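Long-range contacts in acetaldehyde dehydrogenase (Acetylating) (Geobacillus thermoglucosidasius, PDB 5J78), which probably catalyses the NAD-dependent, coenzyme A-acylating interconversion of acetaldehyde and acetyl-CoA: residues A[26-31]-A[197-202]; A[113-118]-A[125-130]. One frame throughout, in Å; residues are numbered along the deposited sequence.

Overall arrangement
Interactions 1 and 2 lie at two peripheral places of one aldehyde dehydrogenase chain, with centres 39 Å apart and nearest atoms about 21 Å apart. Helix 28-51 spans the distance: its first turn forms interaction 1, while Gln47 and Glu51 near its other end pack on Pro130, at the end of segment 125-130. Each contact also faces a different neighbour in the tetramer, the second subunit at residues 26-31 and the third at the hairpin of interaction 2. Neither includes Cys273, found as 3-sulfinoalanine and, by family resemblance, probably the catalytic cysteine. A glycerol, probably from crystallisation, is held by Gly114, Ala128 and Gln129, with Arg158 also bonded to it.

Interaction 1. Residues A[26-31]-A[197-202]; sequences RDIDLQ and ITQPTM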
ATOM      1  N   ARG A  26     -14.385 -18.088 -10.520  0.56 26.35           N
ATOM      2  CA  ARG A  26     -14.313 -17.169  -9.395  0.56 22.19           C
ATOM      3  C   ARG A  26     -12.881 -17.092  -8.859  0.56 24.73           C
ATOM      4  O   ARG A  26     -12.397 -16.019  -8.485  0.56 24.85           O
ATOM      5  CB  ARG A  26     -15.280 -17.625  -8.290  0.56 25.70           C
ATOM      6  CG  ARG A  26     -15.457 -16.646  -7.128  0.56 30.72           C
ATOM      7  CD  ARG A  26     -16.155 -17.298  -5.941  0.56 23.86           C
ATOM      8  NE  ARG A  26     -15.309 -18.294  -5.312  0.56 26.11           N
ATOM      9  CZ  ARG A  26     -15.734 -19.255  -4.500  0.56 25.35           C
ATOM     10  NH1 ARG A  26     -17.014 -19.380  -4.190  0.56 25.12           N
ATOM     11  NH2 ARG A  26     -14.862 -20.100  -4.000  0.56 22.27           N
ATOM     12  N   ASP A  27     -12.198 -18.237  -8.880  0.56 21.60           N
ATOM     13  CA  ASP A  27     -10.923 -18.406  -8.195  0.56 23.29           C
ATOM     14  C   ASP A  27      -9.741 -18.665  -9.126  0.56 23.19           C
ATOM     15  O   ASP A  27      -8.666 -19.071  -8.677  0.56 22.37           O
ATOM     16  CB  ASP A  27     -11.060 -19.545  -7.196  0.56 24.29           C
ATOM     17  CG  ASP A  27     -12.195 -19.310  -6.223  0.56 28.53           C
ATOM     18  OD1 ASP A  27     -12.363 -18.161  -5.777  0.56 25.26           O
ATOM     19  OD2 ASP A  27     -12.940 -20.262  -5.921  0.56 38.71           O
ATOM     20  N   ILE A  28      -9.937 -18.417 -10.413  0.71 15.86           N
ATOM     21  CA  ILE A  28      -8.818 -18.375 -11.356  1.00 26.45           C
ATOM     22  C   ILE A  28      -7.640 -17.543 -10.786  1.00 26.99           C
ATOM     23  O   ILE A  28      -6.484 -17.916 -10.964  1.00 24.68           O
ATOM     24  CB  ILE A  28      -9.255 -17.808 -12.752  1.00 27.73           C
ATOM     25  CG1 ILE A  28      -8.115 -17.943 -13.774  1.00 26.47           C
ATOM     26  CG2 ILE A  28      -9.736 -16.374 -12.638  1.00 41.09           C
ATOM     27  CD1 ILE A  28      -8.178 -16.976 -14.939  1.00 60.66           C
ATOM     28  N   ASP A  29      -7.908 -16.452 -10.071  1.00 24.30           N
ATOM     29  CA  ASP A  29      -6.796 -15.704  -9.475  1.00 17.93           C
ATOM     30  C   ASP A  29      -5.986 -16.601  -8.501  1.00 21.99           C
ATOM     31  O   ASP A  29      -4.757 -16.653  -8.566  1.00 17.84           O
ATOM     32  CB  ASP A  29      -7.291 -14.417  -8.787  1.00 21.93           C
ATOM     33  CG  ASP A  29      -8.333 -14.652  -7.669  1.00 27.10           C
ATOM     34  OD1 ASP A  29      -8.862 -15.770  -7.465  1.00 19.71           O
ATOM     35  OD2 ASP A  29      -8.635 -13.659  -6.984  1.00 25.97           O
ATOM     36  N   LEU A  30      -6.664 -17.347  -7.639  1.00 18.28           N
ATOM     37  CA  LEU A  30      -5.970 -18.189  -6.665  1.00 17.01           C
ATOM     38  C   LEU A  30      -5.230 -19.329  -7.351  1.00 18.33           C
ATOM     39  O   LEU A  30      -4.111 -19.711  -6.952  1.00 17.87           O
ATOM     40  CB  LEU A  30      -6.954 -18.768  -5.650  1.00 21.08           C
ATOM     41  CG  LEU A  30      -7.802 -17.786  -4.849  1.00 20.94           C
ATOM     42  CD1 LEU A  30      -8.664 -18.563  -3.853  1.00 24.96           C
ATOM     43  CD2 LEU A  30      -6.942 -16.726  -4.144  1.00 18.28           C
ATOM     44  N   GLN A  31      -5.889 -19.911  -8.346  1.00 20.54           N
ATOM     45  CA  GLN A  31      -5.304 -20.992  -9.133  1.00 22.79           C
ATOM     46  C   GLN A  31      -4.097 -20.498  -9.912  1.00 18.43           C
ATOM     47  O   GLN A  31      -3.110 -21.210 -10.034  1.00 20.76           O
ATOM     48  CB  GLN A  31      -6.327 -21.585 -10.104  1.00 18.83           C
ATOM     49  CG  GLN A  31      -7.459 -22.343  -9.419  1.00 31.76           C
ATOM     50  CD  GLN A  31      -8.616 -22.627 -10.359  1.00 49.85           C
ATOM     51  OE1 GLN A  31      -8.668 -22.100 -11.471  1.00 39.53           O
ATOM     52  NE2 GLN A  31      -9.546 -23.471  -9.920  1.00 52.83           N
ATOM     53  N   ILE A 197       2.977 -19.226 -17.487  1.00 20.46           N
ATOM     54  CA  ILE A 197       1.649 -19.015 -16.909  1.00 22.93           C
ATOM     55  C   ILE A 197       0.575 -19.233 -17.997  1.00 24.71           C
ATOM     56  O   ILE A 197       0.640 -18.628 -19.064  1.00 19.94           O
ATOM     57  CB  ILE A 197       1.514 -17.576 -16.314  1.00 17.02           C
ATOM     58  CG1 ILE A 197       2.419 -17.408 -15.085  1.00 19.94           C
ATOM     59  CG2 ILE A 197       0.086 -17.274 -15.909  1.00 22.28           C
ATOM     60  CD1 ILE A 197       2.631 -15.961 -14.697  1.00 22.08           C
ATOM     61  N   THR A 198      -0.414 -20.069 -17.710  1.00 21.34           N
ATOM     62  CA  THR A 198      -1.464 -20.377 -18.684  1.00 25.43           C
ATOM     63  C   THR A 198      -2.718 -19.533 -18.484  1.00 30.36           C
ATOM     64  O   THR A 198      -3.479 -19.323 -19.415  1.00 46.49           O
ATOM     65  CB  THR A 198      -1.862 -21.854 -18.624  1.00 26.25           C
ATOM     66  OG1 THR A 198      -2.409 -22.153 -17.333  1.00 32.04           O
ATOM     67  CG2 THR A 198      -0.646 -22.735 -18.880  1.00 29.75           C
ATOM     68  N   GLN A 199      -2.909 -19.052 -17.264  1.00 33.54           N
ATOM     69  CA  GLN A 199      -4.059 -18.239 -16.897  1.00 37.58           C
ATOM     70  C   GLN A 199      -3.562 -16.868 -16.415  1.00 24.52           C
ATOM     71  O   GLN A 199      -3.460 -16.645 -15.197  1.00 29.45           O
ATOM     72  CB  GLN A 199      -4.874 -18.928 -15.777  1.00 50.28           C
ATOM     73  CG  GLN A 199      -4.971 -20.475 -15.814  1.00 54.17           C
ATOM     74  CD  GLN A 199      -5.222 -21.086 -14.416  1.00 70.65           C
ATOM     75  OE1 GLN A 199      -4.292 -21.237 -13.608  1.00 49.64           O
ATOM     76  NE2 GLN A 199      -6.480 -21.428 -14.130  1.00 40.82           N
ATOM     77  N   PRO A 200      -3.226 -15.954 -17.348  1.00 25.58           N
ATOM     78  CA  PRO A 200      -2.648 -14.671 -16.912  1.00 23.74           C
ATOM     79  C   PRO A 200      -3.633 -13.875 -16.080  1.00 28.47           C
ATOM     80  O   PRO A 200      -4.806 -13.791 -16.439  1.00 26.76           O
ATOM     81  CB  PRO A 200      -2.325 -13.944 -18.230  1.00 27.12           C
ATOM     82  CG  PRO A 200      -2.333 -15.001 -19.265  1.00 30.18           C
ATOM     83  CD  PRO A 200      -3.322 -16.027 -18.810  1.00 27.06           C
ATOM     84  N   THR A 201      -3.158 -13.340 -14.960  1.00 22.53           N
ATOM     85  CA  THR A 201      -3.957 -12.476 -14.099  1.00 27.33           C
ATOM     86  C   THR A 201      -3.033 -11.502 -13.399  1.00 27.32           C
ATOM     87  O   THR A 201      -1.826 -11.735 -13.316  1.00 21.94           O
ATOM     88  CB  THR A 201      -4.732 -13.257 -13.022  1.00 19.74           C
ATOM     89  OG1 THR A 201      -3.813 -13.826 -12.089  1.00 22.77           O
ATOM     90  CG2 THR A 201      -5.590 -14.356 -13.637  1.00 25.92           C
ATOM     91  N   MET A 202      -3.595 -10.425 -12.870  1.00 26.15           N
ATOM     92  CA  MET A 202      -2.797  -9.466 -12.112  1.00 31.58           C
ATOM     93  C   MET A 202      -2.135 -10.150 -10.921  1.00 19.38           C
ATOM     94  O   MET A 202      -0.946  -9.968 -10.669  1.00 24.07           O
ATOM     95  CB  MET A 202      -3.660  -8.297 -11.632  1.00 27.31           C
ATOM     96  CG  MET A 202      -3.968  -7.239 -12.687  1.00 63.06           C
ATOM     97  SD  MET A 202      -4.677  -5.726 -11.969  1.00 74.75           S
ATOM     98  CE  MET A 202      -3.428  -5.276 -10.743  1.00 49.54           C
TER
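Ile28 and Asp29, in the first turn of helix 28-51, face Gln199 and Thr201 of the irregular loop 197-202, with CA separations of 7.3 Å for Ile28 and Gln199 and 6.3 Å for Asp29 and Thr201. At this spacing the segments touch through side chains, by packing. Ile28 swings CG1 anti to its backbone N (chi1 -173°), which carries CD1 out to the loop, where it lies 3.9 Å from Thr201 CG2. The same branch runs alongside Gln199 in the opposite sense, CG1 resting 3.9 Å from Gln199 CB. With an alanine here in place of Ile28, Gln199 CB and Thr201 CG2 would probably lose their apolar partner and a gap would open at the helix start. One turn on, the Gln31 and Gln199 amides have planes only 21° apart, yet Gln31 OE1 and Gln199 NE2 stay 3.5 Å from each other, a polar approach rather than a bond. Thr201 OG1 turns to Ser32 of the helix and to the backbone N of Ala204. The carboxylate of Asp29 leads off to Arg37 of the second subunit, so the helix start is shared with the subunit interface. The arrangement is a surface packing of the N-terminal helix against a beta-alpha connection, strand 194-196 to helix 202-210, with Thr201 as the N-cap of the latter.

Interaction 2. Residues A[113-118]-A[125-130]; sequences VGIIRR and WEIAQP. With GOL (glycerol), chain J.
Val113 N approaches the methyl of Ala128 at the start of the beta hairpin of strands 115-119 and 124-138; segments 115-118 and 125-130 run antiparallel at 160°, interrupted by a classic beta bulge. Gly114, in a positive-phi conformation that suits a residue without a side chain, gives its carbonyl O to Ala128 N (2.9 Å) and its N to glycerol O3. That hydroxyl in turn donates to Ala128 O, and glycerol O2 donates to Gln129 OE1, so the ligand, probably picked up in crystallisation, bridges Gly114 and the strand holding Ala128 and Gln129. Ile115 forms a non-hydrogen-bonded pair with Ile127; its CG1 meets Ile127 CG1 at 4.1 Å, while CD1, carried on an extended branch, reaches Trp125 CE3 at 3.8 Å. Ile411 of the third subunit packs on both isoleucines, consistent with the oligomerisation hairpin of the aldehyde dehydrogenase family. The bulge follows: Ile116 and Arg117 both stand opposite Glu126, Ile116 N donating to Glu126 O (2.8 Å) and Arg117 O accepting from Glu126 N (2.9 Å). Ile116 drops CG2 onto Ala128 CB at 3.8 Å, and Phe461 of the adjoining strand 461-468 touches both residues. Arg117, extended as far as NE, crosses Glu126 obliquely; a salt bridge joins Arg117 NH1 to Glu126 OE2 (3.2 Å), its hydrogen bond weak and bent to 122°, while NH2 is paired with Asp119. Arg118 runs beside Trp125 and points the same way, CD over the five-membered ring and CG by the rim at Trp125 CD1. Because Arg118 is modelled in two conformers, its cation-pi contact is tentative: in one, the guanidinium is tilted 63° from the indole plane, and NH1 bears on the face 3.5 Å from Trp125 CE2.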
ATOM      1  N   VAL A 113      30.168 -21.329 -18.182  1.00 20.30           N
ATOM      2  CA  VAL A 113      30.329 -22.346 -17.135  1.00 25.35           C
ATOM      3  C   VAL A 113      31.685 -22.222 -16.458  1.00 25.52           C
ATOM      4  O   VAL A 113      32.702 -22.163 -17.129  1.00 26.34           O
ATOM      5  CB  VAL A 113      30.217 -23.795 -17.681  1.00 22.32           C
ATOM      6  CG1 VAL A 113      30.426 -24.816 -16.542  1.00 21.47           C
ATOM      7  CG2 VAL A 113      28.888 -24.025 -18.344  1.00 20.83           C
ATOM      8  N   GLY A 114      31.695 -22.216 -15.129  1.00 22.05           N
ATOM      9  CA  GLY A 114      32.940 -22.281 -14.390  1.00 22.07           C
ATOM     10  C   GLY A 114      33.789 -21.030 -14.550  1.00 28.97           C
ATOM     11  O   GLY A 114      33.289 -19.910 -14.651  1.00 21.46           O
ATOM     12  N   ILE A 115      35.096 -21.242 -14.575  1.00 24.31           N
ATOM     13  CA  ILE A 115      36.048 -20.171 -14.726  1.00 28.98           C
ATOM     14  C   ILE A 115      36.061 -19.760 -16.177  1.00 24.82           C
ATOM     15  O   ILE A 115      36.394 -20.564 -17.044  1.00 31.69           O
ATOM     16  CB  ILE A 115      37.447 -20.611 -14.250  1.00 31.55           C
ATOM     17  CG1 ILE A 115      37.390 -20.864 -12.743  1.00 28.47           C
ATOM     18  CG2 ILE A 115      38.505 -19.560 -14.603  1.00 30.84           C
ATOM     19  CD1 ILE A 115      38.703 -21.310 -12.124  1.00 34.81           C
ATOM     20  N   ILE A 116      35.671 -18.519 -16.445  1.00 22.73           N
ATOM     21  CA  ILE A 116      35.535 -18.057 -17.816  1.00 25.35           C
ATOM     22  C   ILE A 116      36.722 -17.185 -18.199  1.00 27.44           C
ATOM     23  O   ILE A 116      36.883 -16.838 -19.359  1.00 30.12           O
ATOM     24  CB  ILE A 116      34.206 -17.288 -18.044  1.00 17.15           C
ATOM     25  CG1 ILE A 116      34.069 -16.081 -17.109  1.00 28.68           C
ATOM     26  CG2 ILE A 116      33.042 -18.233 -17.893  1.00 25.26           C
ATOM     27  CD1 ILE A 116      32.784 -15.216 -17.376  1.00 26.62           C
ATOM     28  N   ARG A 117      37.579 -16.876 -17.229  1.00 34.84           N
ATOM     29  CA  ARG A 117      38.710 -15.991 -17.471  1.00 27.88           C
ATOM     30  C   ARG A 117      39.724 -16.069 -16.344  1.00 29.66           C
ATOM     31  O   ARG A 117      39.345 -16.089 -15.176  1.00 26.34           O
ATOM     32  CB  ARG A 117      38.220 -14.552 -17.626  1.00 32.24           C
ATOM     33  CG  ARG A 117      39.289 -13.582 -18.085  1.00 49.18           C
ATOM     34  CD  ARG A 117      38.731 -12.178 -18.285  1.00 45.33           C
ATOM     35  NE  ARG A 117      39.815 -11.201 -18.373  1.00 71.13           N
ATOM     36  CZ  ARG A 117      40.323 -10.531 -17.339  1.00 68.72           C
ATOM     37  NH1 ARG A 117      39.836 -10.704 -16.110  1.00 68.13           N
ATOM     38  NH2 ARG A 117      41.322  -9.675 -17.535  1.00 57.95           N
ATOM     39  N   ARG A 118      41.003 -16.171 -16.695  0.60 30.40           N
ATOM     40  CA  ARG A 118      42.085 -16.091 -15.716  0.60 31.79           C
ATOM     41  C   ARG A 118      42.980 -14.924 -16.098  0.60 41.37           C
ATOM     42  O   ARG A 118      43.548 -14.901 -17.195  0.60 37.97           O
ATOM     43  CB  ARG A 118      42.896 -17.392 -15.647  0.60 31.57           C
ATOM     44  CG  ARG A 118      42.157 -18.541 -14.995  0.60 34.26           C
ATOM     45  CD  ARG A 118      43.098 -19.675 -14.603  0.60 28.09           C
ATOM     46  NE  ARG A 118      42.411 -20.967 -14.661  0.60 28.70           N
ATOM     47  CZ  ARG A 118      42.362 -21.864 -13.680  0.60 37.51           C
ATOM     48  NH1 ARG A 118      42.971 -21.654 -12.518  0.60 37.73           N
ATOM     49  NH2 ARG A 118      41.695 -22.992 -13.877  0.60 36.75           N
ATOM     50  N   TRP A 125      40.696 -14.764 -10.986  1.00 16.08           N
ATOM     51  CA  TRP A 125      39.878 -15.651 -11.824  1.00 19.68           C
ATOM     52  C   TRP A 125      38.442 -15.130 -11.814  1.00 25.07           C
ATOM     53  O   TRP A 125      37.924 -14.740 -10.756  1.00 22.90           O
ATOM     54  CB  TRP A 125      39.863 -17.102 -11.317  1.00 24.02           C
ATOM     55  CG  TRP A 125      41.168 -17.701 -11.011  1.00 36.32           C
ATOM     56  CD1 TRP A 125      42.385 -17.331 -11.505  1.00 31.61           C
ATOM     57  CD2 TRP A 125      41.407 -18.798 -10.122  1.00 27.61           C
ATOM     58  NE1 TRP A 125      43.364 -18.130 -10.979  1.00 30.90           N
ATOM     59  CE2 TRP A 125      42.794 -19.040 -10.128  1.00 34.07           C
ATOM     60  CE3 TRP A 125      40.582 -19.600  -9.323  1.00 22.61           C
ATOM     61  CZ2 TRP A 125      43.379 -20.052  -9.369  1.00 33.40           C
ATOM     62  CZ3 TRP A 125      41.161 -20.610  -8.568  1.00 26.26           C
ATOM     63  CH2 TRP A 125      42.545 -20.826  -8.595  1.00 34.34           C
ATOM     64  N   GLU A 126      37.800 -15.141 -12.974  1.00 21.51           N
ATOM     65  CA  GLU A 126      36.373 -14.847 -13.077  1.00 22.93           C
ATOM     66  C   GLU A 126      35.571 -16.124 -13.220  1.00 20.85           C
ATOM     67  O   GLU A 126      35.860 -16.956 -14.089  1.00 24.40           O
ATOM     68  CB  GLU A 126      36.089 -13.944 -14.263  1.00 19.23           C
ATOM     69  CG  GLU A 126      36.800 -12.626 -14.262  1.00 23.02           C
ATOM     70  CD  GLU A 126      36.353 -11.758 -15.456  1.00 35.97           C
ATOM     71  OE1 GLU A 126      35.641 -12.285 -16.338  1.00 36.69           O
ATOM     72  OE2 GLU A 126      36.700 -10.564 -15.506  1.00 32.61           O
ATOM     73  N   ILE A 127      34.576 -16.280 -12.352  1.00 21.26           N
ATOM     74  CA  ILE A 127      33.686 -17.430 -12.377  1.00 19.33           C
ATOM     75  C   ILE A 127      32.304 -16.950 -12.817  1.00 26.39           C
ATOM     76  O   ILE A 127      31.792 -15.965 -12.279  1.00 19.54           O
ATOM     77  CB  ILE A 127      33.568 -18.105 -11.008  1.00 23.51           C
ATOM     78  CG1 ILE A 127      34.935 -18.552 -10.487  1.00 26.69           C
ATOM     79  CG2 ILE A 127      32.633 -19.299 -11.072  1.00 19.58           C
ATOM     80  CD1 ILE A 127      34.893 -18.870  -8.996  1.00 24.38           C
ATOM     81  N   ALA A 128      31.716 -17.630 -13.799  1.00 20.39           N
ATOM     82  CA  ALA A 128      30.349 -17.335 -14.219  1.00 20.43           C
ATOM     83  C   ALA A 128      29.380 -17.938 -13.219  1.00 22.85           C
ATOM     84  O   ALA A 128      29.459 -19.126 -12.895  1.00 22.27           O
ATOM     85  CB  ALA A 128      30.081 -17.864 -15.616  1.00 24.13           C
ATOM     86  N   GLN A 129      28.477 -17.105 -12.716  1.00 20.76           N
ATOM     87  CA  GLN A 129      27.494 -17.523 -11.721  1.00 20.20           C
ATOM     88  C   GLN A 129      26.059 -17.231 -12.184  1.00 19.84           C
ATOM     89  O   GLN A 129      25.674 -16.070 -12.292  1.00 18.62           O
ATOM     90  CB  GLN A 129      27.750 -16.816 -10.387  1.00 19.85           C
ATOM     91  CG  GLN A 129      26.783 -17.221  -9.280  1.00 22.69           C
ATOM     92  CD  GLN A 129      26.906 -18.713  -8.946  1.00 45.40           C
ATOM     93  OE1 GLN A 129      28.007 -19.233  -8.726  1.00 37.71           O
ATOM     94  NE2 GLN A 129      25.779 -19.407  -8.935  1.00 34.24           N
ATOM     95  N   PRO A 130      25.255 -18.282 -12.423  1.00 13.42           N
ATOM     96  CA  PRO A 130      23.865 -18.058 -12.847  1.00 19.46           C
ATOM     97  C   PRO A 130      23.048 -17.254 -11.838  1.00 13.86           C
ATOM     98  O   PRO A 130      23.221 -17.452 -10.644  1.00 17.92           O
ATOM     99  CB  PRO A 130      23.295 -19.479 -12.955  1.00 18.82           C
ATOM    100  CG  PRO A 130      24.442 -20.358 -13.044  1.00 19.74           C
ATOM    101  CD  PRO A 130      25.539 -19.715 -12.249  1.00 19.59           C
TER
HETATM  102  C1  GOL J1006      29.002 -23.820 -10.512  1.00 56.93           C
HETATM  103  O1  GOL J1006      30.116 -24.436 -11.114  1.00 63.47           O
HETATM  104  C2  GOL J1006      29.145 -22.308 -10.560  1.00 37.38           C
HETATM  105  O2  GOL J1006      29.249 -21.819  -9.232  1.00 49.72           O
HETATM  106  C3  GOL J1006      30.379 -21.888 -11.341  1.00 29.56           C
HETATM  107  O3  GOL J1006      30.237 -22.119 -12.722  1.00 31.72           O